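PDB 4ONZ: putative glycoside hydrolase from Bacteroides ovatus, which is of unknown function but probably folds as a five-bladed beta-propeller of the glycoside hydrolase type. Local coordinates for residues N53-V58 with P122-T127; H257-V262 with L286-N291; A280-Q285 with D301-A306. All blocks are in the same frame, centred on the assembly; numbering follows the deposited sequence.

Interaction 1 of 3, residues N53-V58 with P122-T127; sequences NPAATV and PRVAMT
A single water is held by both strands: it accepts from Val-124 N at 3.0 Å and from Ala-56 N at 3.3 Å, the link that joins the backbones of 53-58 and 122-127. Each segment lies on the outermost strand of its own four-stranded antiparallel sheet, strand 50-59 in one and strand 118-126 in the next, an arrangement that fits the innermost strands of neighbouring blades in a beta-propeller. The geometry supports this reading. The short axes run nearly parallel, 11° apart with a closest approach of 5.3 Å, yet no direct hydrogen bond crosses, so the two sheets remain separate, in contact through small side chains.

Ala-55 is the centre of that packing. Its methyl points at the other strand and rests on the Pro-122 backbone, with Ala-55 CB 3.3 Å from Pro-122 O, while Pro-122 CB and Val-124 CG2 also touch it. Val-124 divides its branches: CG1, placed anti to the backbone N (chi1 174°), meets Thr-57 CB at 4.0 Å, and CG2, beside the N, reaches Ala-55 CB at 3.7 Å. The Thr-57 and Val-124 side chains meet at a slant. Met-134 of strand 132-139 also packs on Pro-122 and Val-124.

The Arg-123 side chain leaves the backbone away from 53-58, and its NE and NH2 bond to Gly-249 O and Cys-248 O. At the same end, Asn-53 ND2 bonds Asp-121 OD1 and O4 of a bound unknown ligand, and Asn-53 O lies 3.5 Å from Pro-122 CD.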
loop_
_atom_site.group_PDB
_atom_site.type_symbol
_atom_site.label_atom_id
_atom_site.label_comp_id
_atom_site.label_asym_id
_atom_site.label_seq_id
_atom_site.Cartn_x
_atom_site.Cartn_y
_atom_site.Cartn_z
ATOM N N ASN A 53 -8.276 -1.596 0.529
ATOM C CA ASN A 53 -6.826 -1.495 0.648
ATOM C C ASN A 53 -6.092 -2.165 -0.498
ATOM O O ASN A 53 -5.565 -3.266 -0.346
ATOM C CB ASN A 53 -6.407 -2.017 2.018
ATOM C CG ASN A 53 -6.943 -1.156 3.144
ATOM O OD1 ASN A 53 -7.642 -0.147 2.912
ATOM N ND2 ASN A 53 -6.621 -1.534 4.368
ATOM N N PRO A 54 -6.079 -1.486 -1.671
ATOM C CA PRO A 54 -5.560 -2.045 -2.901
ATOM C C PRO A 54 -4.148 -1.648 -3.325
ATOM O O PRO A 54 -3.749 -0.496 -3.155
ATOM C CB PRO A 54 -6.526 -1.468 -3.936
ATOM C CG PRO A 54 -6.785 -0.089 -3.440
ATOM C CD PRO A 54 -6.783 -0.212 -1.923
ATOM N N ALA A 55 -3.414 -2.614 -3.875
ATOM C CA ALA A 55 -2.161 -2.325 -4.541
ATOM C C ALA A 55 -2.595 -2.062 -5.979
ATOM O O ALA A 55 -3.717 -2.413 -6.358
ATOM C CB ALA A 55 -1.220 -3.515 -4.497
ATOM N N ALA A 56 -1.744 -1.408 -6.767
ATOM C CA ALA A 56 -2.014 -1.228 -8.196
ATOM C C ALA A 56 -0.707 -1.254 -8.977
ATOM O O ALA A 56 0.333 -0.806 -8.489
ATOM C CB ALA A 56 -2.779 0.057 -8.469
ATOM N N THR A 57 -0.762 -1.793 -10.188
ATOM C CA THR A 57 0.414 -1.857 -11.042
ATOM C C THR A 57 -0.067 -1.896 -12.495
ATOM O O THR A 57 -1.265 -1.763 -12.756
ATOM C CB THR A 57 1.308 -3.057 -10.649
ATOM O OG1 THR A 57 2.591 -2.974 -11.290
ATOM C CG2 THR A 57 0.636 -4.374 -10.977
ATOM N N VAL A 58 0.862 -2.045 -13.426
ATOM C CA VAL A 58 0.533 -2.097 -14.845
ATOM C C VAL A 58 1.193 -3.324 -15.454
ATOM O O VAL A 58 2.281 -3.716 -15.039
ATOM C CB VAL A 58 1.033 -0.829 -15.583
ATOM C CG1 VAL A 58 0.852 -0.951 -17.091
ATOM C CG2 VAL A 58 0.319 0.414 -15.069
ATOM N N PRO A 122 -1.802 -5.205 0.352
ATOM C CA PRO A 122 -0.663 -5.309 -0.534
ATOM C C PRO A 122 -0.185 -3.975 -1.108
ATOM O O PRO A 122 -0.966 -3.034 -1.275
ATOM C CB PRO A 122 -1.206 -6.166 -1.681
ATOM C CG PRO A 122 -2.653 -5.819 -1.731
ATOM C CD PRO A 122 -3.044 -5.675 -0.289
ATOM N N ARG A 123 1.103 -3.914 -1.399
ATOM C CA ARG A 123 1.698 -2.818 -2.145
ATOM C C ARG A 123 2.573 -3.516 -3.161
ATOM O O ARG A 123 3.323 -4.426 -2.805
ATOM C CB ARG A 123 2.500 -1.890 -1.246
ATOM C CG ARG A 123 1.603 -1.067 -0.336
ATOM C CD ARG A 123 2.333 -0.540 0.875
ATOM N NE ARG A 123 1.446 0.293 1.690
ATOM C CZ ARG A 123 0.499 -0.169 2.511
ATOM N NH1 ARG A 123 0.295 -1.470 2.672
ATOM N NH2 ARG A 123 -0.247 0.690 3.206
ATOM N N VAL A 124 2.459 -3.118 -4.418
ATOM C CA VAL A 124 3.189 -3.772 -5.495
ATOM C C VAL A 124 4.031 -2.828 -6.349
ATOM O O VAL A 124 3.606 -1.733 -6.700
ATOM C CB VAL A 124 2.208 -4.543 -6.406
ATOM C CG1 VAL A 124 2.920 -5.113 -7.638
ATOM C CG2 VAL A 124 1.535 -5.651 -5.614
ATOM N N ALA A 125 5.240 -3.275 -6.659
ATOM C CA ALA A 125 6.139 -2.575 -7.545
ATOM C C ALA A 125 6.787 -3.615 -8.475
ATOM O O ALA A 125 6.796 -4.820 -8.173
ATOM C CB ALA A 125 7.182 -1.812 -6.764
HETATM N N MSE A 126 7.319 -3.146 -9.597
HETATM C CA MSE A 126 7.894 -4.023 -10.620
HETATM C C MSE A 126 9.322 -3.677 -10.975
HETATM O O MSE A 126 9.640 -2.508 -11.181
HETATM C CB MSE A 126 6.987 -3.831 -11.842
HETATM C CG MSE A 126 7.261 -4.855 -12.944
HETATM SE SE MSE A 126 6.701 -4.160 -14.707
HETATM C CE MSE A 126 8.014 -2.730 -14.995
ATOM N N THR A 127 10.197 -4.681 -11.057
ATOM C CA THR A 127 11.579 -4.446 -11.479
ATOM C C THR A 127 11.617 -4.168 -12.981
ATOM O O THR A 127 10.693 -4.526 -13.712
ATOM C CB THR A 127 12.510 -5.664 -11.250
ATOM O OG1 THR A 127 12.071 -6.785 -12.040
ATOM C CG2 THR A 127 12.566 -6.056 -9.777
HETATM O O HOH W 1 0.628 -0.697 -4.660
#

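Interaction 2 of 3, residues H257-V262 with L286-N291; sequences HGIVLV and LLLDGN
Val-260 and Leu-287 cross at an angle on one face of an antiparallel strand pair, while Ile-259, Leu-261, Leu-286 and Leu-288 line the other. The pair joins strands 258-266 and 281-288, neighbours in the large mixed sheet, and its alternation is regular: Val-260 with Leu-287 is a non-hydrogen-bonded pair between two hydrogen-bonded ones, Ile-259 with Leu-288 and Leu-261 with Leu-286.

On the first face Leu-287, with CG anti to the backbone N (chi1 -178°), carries its CD1 branch across to Val-260 CG2 at 3.6 Å, and its CD2 branch approaches the carbonyl of His-257. On the second face the matched side chains touch at CB, 4.3 Å apart in both pairs, and then spread apart. Leu-288 CD1 leans back along the row to Leu-261 CB, also at 4.3 Å. Tyr-203 of strand 200-204 touches Ile-259, Leu-261 and Leu-288, while Leu-286 packs on Ile-234.

Four backbone bonds hold the register; the shortest, Leu-288 N to Ile-259 O at 2.7 Å, is also the straightest, 172° at the hydrogen. Beyond Leu-288 a water accepts from Gly-290 N at 2.7 Å and donates to His-257 O. Asp-289 OD1 accepts from Asn-291 N at 2.6 Å, an Asx turn that closes the 289-291 backbone on itself. The chemistry is therefore divided: alternate residues pair across, Val-260 and Leu-287 turn their backbone bonds to the flanking strands, the side chains on both faces are hydrocarbon, and a water bridges the ends while the Asx turn stays within 286-291.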
loop_
_atom_site.group_PDB
_atom_site.type_symbol
_atom_site.label_atom_id
_atom_site.label_comp_id
_atom_site.label_asym_id
_atom_site.label_seq_id
_atom_site.Cartn_x
_atom_site.Cartn_y
_atom_site.Cartn_z
ATOM N N HIS A 257 12.345 16.994 -7.466
ATOM C CA HIS A 257 12.690 17.599 -6.173
ATOM C C HIS A 257 13.214 16.620 -5.116
ATOM O O HIS A 257 13.695 17.041 -4.061
ATOM C CB HIS A 257 11.488 18.362 -5.636
ATOM C CG HIS A 257 10.965 19.391 -6.587
ATOM N ND1 HIS A 257 9.962 19.120 -7.495
ATOM C CD2 HIS A 257 11.321 20.680 -6.790
ATOM C CE1 HIS A 257 9.716 20.204 -8.208
ATOM N NE2 HIS A 257 10.526 21.165 -7.800
ATOM N N GLY A 258 13.148 15.328 -5.412
ATOM C CA GLY A 258 13.608 14.294 -4.491
ATOM C C GLY A 258 12.645 13.124 -4.469
ATOM O O GLY A 258 11.938 12.883 -5.441
ATOM N N ILE A 259 12.614 12.406 -3.351
ATOM C CA ILE A 259 11.730 11.249 -3.202
ATOM C C ILE A 259 10.455 11.681 -2.508
ATOM O O ILE A 259 10.512 12.319 -1.463
ATOM C CB ILE A 259 12.405 10.144 -2.360
ATOM C CG1 ILE A 259 13.655 9.630 -3.083
ATOM C CG2 ILE A 259 11.435 8.991 -2.092
ATOM C CD1 ILE A 259 14.613 8.854 -2.205
ATOM N N VAL A 260 9.307 11.335 -3.085
ATOM C CA VAL A 260 8.022 11.624 -2.465
ATOM C C VAL A 260 7.400 10.313 -1.975
ATOM O O VAL A 260 7.265 9.329 -2.733
ATOM C CB VAL A 260 7.036 12.361 -3.402
ATOM C CG1 VAL A 260 5.645 12.472 -2.768
ATOM C CG2 VAL A 260 7.566 13.759 -3.741
ATOM N N LEU A 261 7.052 10.303 -0.695
ATOM C CA LEU A 261 6.343 9.183 -0.106
ATOM C C LEU A 261 4.929 9.661 0.188
ATOM O O LEU A 261 4.743 10.615 0.953
ATOM C CB LEU A 261 7.013 8.719 1.188
ATOM C CG LEU A 261 6.273 7.609 1.959
ATOM C CD1 LEU A 261 6.204 6.317 1.153
ATOM C CD2 LEU A 261 6.916 7.366 3.317
ATOM N N VAL A 262 3.942 9.041 -0.455
ATOM C CA VAL A 262 2.545 9.293 -0.130
ATOM C C VAL A 262 2.247 8.395 1.077
ATOM O O VAL A 262 2.500 7.180 1.047
ATOM C CB VAL A 262 1.587 8.991 -1.307
ATOM C CG1 VAL A 262 0.136 8.997 -0.844
ATOM C CG2 VAL A 262 1.783 9.999 -2.428
ATOM N N LEU A 286 5.470 13.239 2.009
ATOM C CA LEU A 286 6.758 13.506 2.606
ATOM C C LEU A 286 7.752 13.609 1.451
ATOM O O LEU A 286 7.771 12.741 0.574
ATOM C CB LEU A 286 7.117 12.347 3.541
ATOM C CG LEU A 286 8.322 12.468 4.467
ATOM C CD1 LEU A 286 8.151 13.651 5.414
ATOM C CD2 LEU A 286 8.531 11.182 5.257
ATOM N N LEU A 287 8.532 14.687 1.427
ATOM C CA LEU A 287 9.570 14.890 0.427
ATOM C C LEU A 287 10.897 14.603 1.098
ATOM O O LEU A 287 11.254 15.256 2.088
ATOM C CB LEU A 287 9.579 16.329 -0.101
ATOM C CG LEU A 287 10.625 16.593 -1.200
ATOM C CD1 LEU A 287 10.267 15.839 -2.475
ATOM C CD2 LEU A 287 10.780 18.074 -1.492
ATOM N N LEU A 288 11.632 13.636 0.563
ATOM C CA LEU A 288 12.927 13.284 1.116
ATOM C C LEU A 288 14.017 13.551 0.103
ATOM O O LEU A 288 13.758 13.608 -1.095
ATOM C CB LEU A 288 12.955 11.827 1.561
ATOM C CG LEU A 288 11.801 11.510 2.515
ATOM C CD1 LEU A 288 10.675 10.822 1.752
ATOM C CD2 LEU A 288 12.243 10.626 3.661
ATOM N N ASP A 289 15.239 13.691 0.601
ATOM C CA ASP A 289 16.390 13.979 -0.250
ATOM C C ASP A 289 16.668 12.796 -1.179
ATOM O O ASP A 289 16.711 11.644 -0.739
ATOM C CB ASP A 289 17.611 14.312 0.619
ATOM C CG ASP A 289 18.778 14.866 -0.183
ATOM O OD1 ASP A 289 19.286 14.163 -1.073
ATOM O OD2 ASP A 289 19.209 15.996 0.106
ATOM N N GLY A 290 16.829 13.090 -2.467
ATOM C CA GLY A 290 17.089 12.061 -3.474
ATOM C C GLY A 290 18.441 11.384 -3.321
ATOM O O GLY A 290 18.632 10.275 -3.806
ATOM N N ASN A 291 19.380 12.060 -2.659
ATOM C CA ASN A 291 20.710 11.503 -2.391
ATOM C C ASN A 291 20.777 10.839 -1.008
ATOM O O ASN A 291 21.522 9.873 -0.821
ATOM C CB ASN A 291 21.778 12.594 -2.525
ATOM C CG ASN A 291 21.764 13.261 -3.898
ATOM O OD1 ASN A 291 21.812 14.489 -4.010
ATOM N ND2 ASN A 291 21.666 12.453 -4.946
HETATM O O HOH W 2 16.482 15.656 -3.382
#

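Interaction 3 of 3, residues A280-Q285 with D301-A306; sequences AYCAGQ and DKPFFA
Phe-304 holds its CG between the backbone N and the carbonyl carbon (chi1 76°), which swings the ring back over strand 281-288, and Gln-285, with CG beside its own N and an extended chain beyond, brings its amide to meet it. Gln-285 NE2 sits over the ring centre, 3.4 Å above the plane. The amide and ring planes stand 79° apart, so the amide is upright on the ring rather than stacked flat. The opposite ring face has Phe-305 CB over its rim, and Ala-283 CB reaches CE1 of Phe-304 at 3.6 Å.

The backbones meet in a classic beta bulge: Phe-304 and Phe-305 both face Ala-283. Ala-283 N donates to Phe-305 O at 2.9 Å in a nearly straight bond (178°), whereas the bond from Phe-304 N to Ala-283 O, also 2.9 Å, is more bent. The loop 301-306 thus adds to the side of strand 281-288 by a single bridge, next to strand 296-299 where that strand's regular pairing stops. On the Cys-282 side of the bulge, Cys-282 CB packs on Pro-303 CB at 3.5 Å, and Cys-282 SG lies 3.9 Å from Ala-306 CB.

Phe-305 turns its ring the other way, edge-to-face with Tyr-338 and against Val-322 and Ile-324 of strand 322-330. Gln-285 NE2 donates to Ile-15 O, and with OE1 bonded as well the amide's rotation is probably set. An amide nitrogen with a carbonyl acceptor that still lies over an aromatic face implies a polar group kept satisfied in a largely apolar setting, with the ring face covering NE2.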
loop_
_atom_site.group_PDB
_atom_site.type_symbol
_atom_site.label_atom_id
_atom_site.label_comp_id
_atom_site.label_asym_id
_atom_site.label_seq_id
_atom_site.Cartn_x
_atom_site.Cartn_y
_atom_site.Cartn_z
ATOM N N ALA A 280 -10.207 8.910 11.512
ATOM C CA ALA A 280 -10.206 8.686 10.080
ATOM C C ALA A 280 -8.798 8.868 9.543
ATOM O O ALA A 280 -7.958 9.532 10.150
ATOM C CB ALA A 280 -11.151 9.649 9.383
ATOM N N TYR A 281 -8.561 8.258 8.398
ATOM C CA TYR A 281 -7.302 8.380 7.709
ATOM C C TYR A 281 -7.468 9.405 6.591
ATOM O O TYR A 281 -8.513 9.459 5.932
ATOM C CB TYR A 281 -6.855 7.036 7.123
ATOM C CG TYR A 281 -6.469 5.953 8.113
ATOM C CD1 TYR A 281 -7.440 5.277 8.846
ATOM C CD2 TYR A 281 -5.139 5.562 8.273
ATOM C CE1 TYR A 281 -7.099 4.267 9.741
ATOM C CE2 TYR A 281 -4.792 4.531 9.144
ATOM C CZ TYR A 281 -5.770 3.886 9.874
ATOM O OH TYR A 281 -5.436 2.870 10.768
ATOM N N CYS A 282 -6.444 10.240 6.439
ATOM C CA CYS A 282 -6.316 11.229 5.375
ATOM C C CYS A 282 -4.897 11.053 4.879
ATOM O O CYS A 282 -4.056 10.577 5.621
ATOM C CB CYS A 282 -6.476 12.652 5.894
ATOM S SG CYS A 282 -8.060 12.966 6.669
ATOM N N ALA A 283 -4.625 11.463 3.644
ATOM C CA ALA A 283 -3.327 11.240 3.022
ATOM C C ALA A 283 -2.426 12.475 2.983
ATOM O O ALA A 283 -2.863 13.567 2.642
ATOM C CB ALA A 283 -3.535 10.718 1.612
ATOM N N GLY A 284 -1.160 12.277 3.331
ATOM C CA GLY A 284 -0.155 13.326 3.283
ATOM C C GLY A 284 0.976 12.935 2.366
ATOM O O GLY A 284 0.946 11.873 1.743
ATOM N N GLN A 285 1.969 13.809 2.267
ATOM C CA GLN A 285 3.158 13.546 1.456
ATOM C C GLN A 285 4.404 14.007 2.183
ATOM O O GLN A 285 4.394 15.023 2.875
ATOM C CB GLN A 285 3.090 14.216 0.087
ATOM C CG GLN A 285 2.052 13.626 -0.830
ATOM C CD GLN A 285 2.026 14.269 -2.206
ATOM O OE1 GLN A 285 3.043 14.756 -2.716
ATOM N NE2 GLN A 285 0.859 14.244 -2.830
ATOM N N ASP A 301 1.491 19.911 5.954
ATOM C CA ASP A 301 0.834 20.178 7.225
ATOM C C ASP A 301 -0.599 19.677 7.205
ATOM O O ASP A 301 -1.108 19.230 8.224
ATOM C CB ASP A 301 0.805 21.680 7.526
ATOM C CG ASP A 301 2.138 22.208 7.981
ATOM O OD1 ASP A 301 2.949 21.418 8.493
ATOM O OD2 ASP A 301 2.361 23.426 7.856
ATOM N N LYS A 302 -1.238 19.810 6.048
ATOM C CA LYS A 302 -2.617 19.407 5.832
ATOM C C LYS A 302 -2.637 18.290 4.809
ATOM O O LYS A 302 -1.782 18.256 3.914
ATOM C CB LYS A 302 -3.428 20.590 5.286
ATOM C CG LYS A 302 -3.535 21.786 6.223
ATOM C CD LYS A 302 -4.373 21.468 7.444
ATOM C CE LYS A 302 -4.593 22.698 8.318
ATOM N NZ LYS A 302 -5.577 22.410 9.403
ATOM N N PRO A 303 -3.620 17.383 4.910
ATOM C CA PRO A 303 -3.650 16.299 3.942
ATOM C C PRO A 303 -3.973 16.803 2.533
ATOM O O PRO A 303 -4.639 17.826 2.379
ATOM C CB PRO A 303 -4.747 15.366 4.485
ATOM C CG PRO A 303 -5.619 16.217 5.337
ATOM C CD PRO A 303 -4.790 17.380 5.808
ATOM N N PHE A 304 -3.444 16.129 1.517
ATOM C CA PHE A 304 -3.721 16.514 0.135
ATOM C C PHE A 304 -4.961 15.774 -0.369
ATOM O O PHE A 304 -5.525 16.124 -1.401
ATOM C CB PHE A 304 -2.518 16.231 -0.771
ATOM C CG PHE A 304 -2.340 14.778 -1.129
ATOM C CD1 PHE A 304 -1.638 13.921 -0.303
ATOM C CD2 PHE A 304 -2.854 14.280 -2.316
ATOM C CE1 PHE A 304 -1.468 12.589 -0.646
ATOM C CE2 PHE A 304 -2.699 12.951 -2.655
ATOM C CZ PHE A 304 -1.998 12.106 -1.828
ATOM N N PHE A 305 -5.377 14.741 0.355
ATOM C CA PHE A 305 -6.538 13.952 -0.048
ATOM C C PHE A 305 -7.264 13.492 1.214
ATOM O O PHE A 305 -6.662 12.869 2.081
ATOM C CB PHE A 305 -6.086 12.764 -0.907
ATOM C CG PHE A 305 -7.182 12.172 -1.749
ATOM C CD1 PHE A 305 -7.506 12.735 -2.983
ATOM C CD2 PHE A 305 -7.881 11.063 -1.325
ATOM C CE1 PHE A 305 -8.519 12.203 -3.772
ATOM C CE2 PHE A 305 -8.898 10.519 -2.106
ATOM C CZ PHE A 305 -9.215 11.092 -3.330
ATOM N N ALA A 306 -8.543 13.835 1.330
ATOM C CA ALA A 306 -9.320 13.521 2.530
ATOM C C ALA A 306 -10.740 13.085 2.173
ATOM O O ALA A 306 -11.168 13.258 1.040
ATOM C CB ALA A 306 -9.344 14.732 3.440
#

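In the fold
Along the chain interaction 1 closes before the others open, whereas interactions 2 and 3 alternate their segments. Interactions 2 and 3 share strand 281-288, one pairing its later part with strand 258-266 and the other bridging its earlier part to the loop after strand 296-299. Their centres lie 17 Å apart but they touch, Val-262 CG1 reaching Phe-304 CZ at 3.9 Å. Interaction 1 joins two other sheets; its centre is 19 Å from that of interaction 2 and 21 Å from that of interaction 3, without touching. The set thus combines contact between separate sheets near the chain's centre with backbone pairing along strand 281-288 farther out, consistent with a propeller.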